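Local atomic coordinates of endo-beta-1,4-xylanase Xyn10C (Pseudomonas cellulosa, PDB entry 1GNY), a protein that cleaves internal linkages of the xylan backbone with its C-terminal domain and binds xylan through an N-terminal family 15 carbohydrate-binding module. Residues A[60-65]-A[141-146]. Sequence-based numbering, arbitrary orientation.
Sequences AMVVNV and TIKSVT. With NA (sodium ion), chain C.
Val62 faces two residues of the opposite strand at once, Lys143 and Ser144. Val62 O accepts from Lys143 N (2.8 Å), while Val62 N donates to Ser144 O, a longer bond at 3.0 Å whose donor sits 25° out of the carbonyl plane. The extra residue leaves the CB of Lys143 directed toward the neighbouring strand, while Ser144 shares a face with Val62. On that face Val62 CG2, set beside its backbone N by chi1 of 175°, lies against Ser144 OG (3.3 Å), and Val62 CG1 approaches Lys143 CB at 4.2 Å. Beyond that the lysine runs extended away from the valine to a salt bridge with Asp105.

On either side of this irregularity the antiparallel pairing is regular, with paired backbone bonds joining Ala60 to Thr146 and Asn64 to Thr141. The other face is apolar and buried: Met61 lies alongside Val145, CG to CG2 at 3.9 Å, and its SD comes within 4.4 Å of Ile142 CG2. Met61 and Ile142 both reach Ile130 on strand 126-133 of the second sheet.

At the end of strand 58-65, Asn64 OD1 (2.4 Å) and Val65 O (2.6 Å) bind a sodium ion, together with Ala102 O and a water; a second water modelled close by is doubtfully placed. Asn64 ND2 bonds to Asp105 and to the first water, which fixes the amide's rotation. Lys143 and Ser144 facing Val62 make a classic beta bulge between neighbouring antiparallel strands, in one sheet of the CBM15 beta-sandwich.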
loop_
_atom_site.group_PDB
_atom_site.type_symbol
_atom_site.label_atom_id
_atom_site.label_comp_id
_atom_site.label_asym_id
_atom_site.label_seq_id
_atom_site.Cartn_x
_atom_site.Cartn_y
_atom_site.Cartn_z
ATOM N N ALA A 60 -1.448 -8.505 -0.841
ATOM C CA ALA A 60 -1.823 -8.533 -2.269
ATOM C C ALA A 60 -2.846 -7.433 -2.521
ATOM O O ALA A 60 -3.900 -7.402 -1.864
ATOM C CB ALA A 60 -2.382 -9.876 -2.655
ATOM N N MET A 61 -2.543 -6.531 -3.459
ATOM C CA MET A 61 -3.459 -5.447 -3.817
ATOM C C MET A 61 -3.950 -5.572 -5.250
ATOM O O MET A 61 -3.137 -5.755 -6.132
ATOM C CB MET A 61 -2.768 -4.084 -3.648
ATOM C CG MET A 61 -2.315 -3.801 -2.270
ATOM S SD MET A 61 -2.153 -1.990 -2.019
ATOM C CE MET A 61 -1.585 -2.016 -0.345
ATOM N N VAL A 62 -5.258 -5.476 -5.480
ATOM C CA VAL A 62 -5.764 -5.415 -6.882
ATOM C C VAL A 62 -5.886 -3.923 -7.155
ATOM O O VAL A 62 -6.615 -3.227 -6.424
ATOM C CB VAL A 62 -7.103 -6.095 -7.092
ATOM C CG1 VAL A 62 -7.611 -5.865 -8.534
ATOM C CG2 VAL A 62 -6.998 -7.602 -6.825
ATOM N N VAL A 63 -5.207 -3.439 -8.191
ATOM C CA VAL A 63 -5.193 -1.999 -8.519
ATOM C C VAL A 63 -5.523 -1.703 -9.968
ATOM O O VAL A 63 -5.451 -2.590 -10.803
ATOM C CB VAL A 63 -3.837 -1.321 -8.185
ATOM C CG1 VAL A 63 -3.467 -1.558 -6.735
ATOM C CG2 VAL A 63 -2.697 -1.836 -9.105
ATOM N N ASN A 64 -5.931 -0.470 -10.233
ATOM C CA ASN A 64 -6.078 0.024 -11.602
ATOM C C ASN A 64 -5.355 1.338 -11.703
ATOM O O ASN A 64 -5.573 2.257 -10.875
ATOM C CB ASN A 64 -7.513 0.178 -12.027
ATOM C CG ASN A 64 -7.633 0.446 -13.529
ATOM O OD1 ASN A 64 -7.470 1.570 -13.975
ATOM N ND2 ASN A 64 -7.846 -0.628 -14.327
ATOM N N VAL A 65 -4.470 1.440 -12.690
ATOM C CA VAL A 65 -3.649 2.649 -12.878
ATOM C C VAL A 65 -4.133 3.458 -14.096
ATOM O O VAL A 65 -4.469 2.884 -15.121
ATOM C CB VAL A 65 -2.116 2.384 -12.841
ATOM C CG1 VAL A 65 -1.732 0.953 -12.308
ATOM C CG2 VAL A 65 -1.399 2.733 -14.121
ATOM N N THR A 141 -6.302 3.615 -8.445
ATOM C CA THR A 141 -7.452 3.023 -7.755
ATOM C C THR A 141 -7.065 1.690 -7.122
ATOM O O THR A 141 -6.510 0.818 -7.795
ATOM C CB THR A 141 -8.680 2.841 -8.674
ATOM O OG1 THR A 141 -9.109 4.136 -9.153
ATOM C CG2 THR A 141 -9.852 2.214 -7.918
ATOM N N ILE A 142 -7.324 1.561 -5.817
ATOM C CA ILE A 142 -7.190 0.264 -5.101
ATOM C C ILE A 142 -8.584 -0.379 -4.979
ATOM O O ILE A 142 -9.488 0.191 -4.372
ATOM C CB ILE A 142 -6.536 0.389 -3.688
ATOM C CG1 ILE A 142 -5.233 1.163 -3.761
ATOM C CG2 ILE A 142 -6.297 -1.005 -3.090
ATOM C CD1 ILE A 142 -5.358 2.599 -3.369
ATOM N N LYS A 143 -8.749 -1.563 -5.557
ATOM C CA LYS A 143 -10.041 -2.306 -5.510
ATOM C C LYS A 143 -10.152 -3.207 -4.268
ATOM O O LYS A 143 -11.248 -3.372 -3.707
ATOM C CB LYS A 143 -10.237 -3.144 -6.798
ATOM C CG LYS A 143 -10.371 -2.310 -8.031
ATOM C CD LYS A 143 -10.874 -3.101 -9.216
ATOM C CE LYS A 143 -11.544 -2.223 -10.247
ATOM N NZ LYS A 143 -12.010 -3.058 -11.398
ATOM N N SER A 144 -9.033 -3.805 -3.875
ATOM C CA SER A 144 -8.993 -4.733 -2.726
ATOM C C SER A 144 -7.577 -4.902 -2.195
ATOM O O SER A 144 -6.589 -4.753 -2.945
ATOM C CB SER A 144 -9.538 -6.118 -3.122
ATOM O OG SER A 144 -8.673 -6.798 -4.055
ATOM N N VAL A 145 -7.502 -5.236 -0.905
ATOM C CA VAL A 145 -6.220 -5.558 -0.264
ATOM C C VAL A 145 -6.434 -6.799 0.595
ATOM O O VAL A 145 -7.331 -6.821 1.429
ATOM C CB VAL A 145 -5.672 -4.423 0.618
ATOM C CG1 VAL A 145 -4.358 -4.811 1.265
ATOM C CG2 VAL A 145 -5.516 -3.127 -0.194
ATOM N N THR A 146 -5.653 -7.842 0.352
ATOM C CA THR A 146 -5.768 -9.038 1.178
ATOM C C THR A 146 -4.405 -9.395 1.753
ATOM O O THR A 146 -3.386 -9.389 1.032
ATOM C CB THR A 146 -6.549 -10.214 0.527
ATOM O OG1 THR A 146 -5.716 -11.309 0.208
ATOM C CG2 THR A 146 -7.274 -9.861 -0.680
HETATM NA NA NA C . -6.655 1.886 -16.245
HETATM O O HOH W 1 -8.162 -0.233 -17.224
HETATM O O HOH W 2 -7.660 3.356 -17.038
#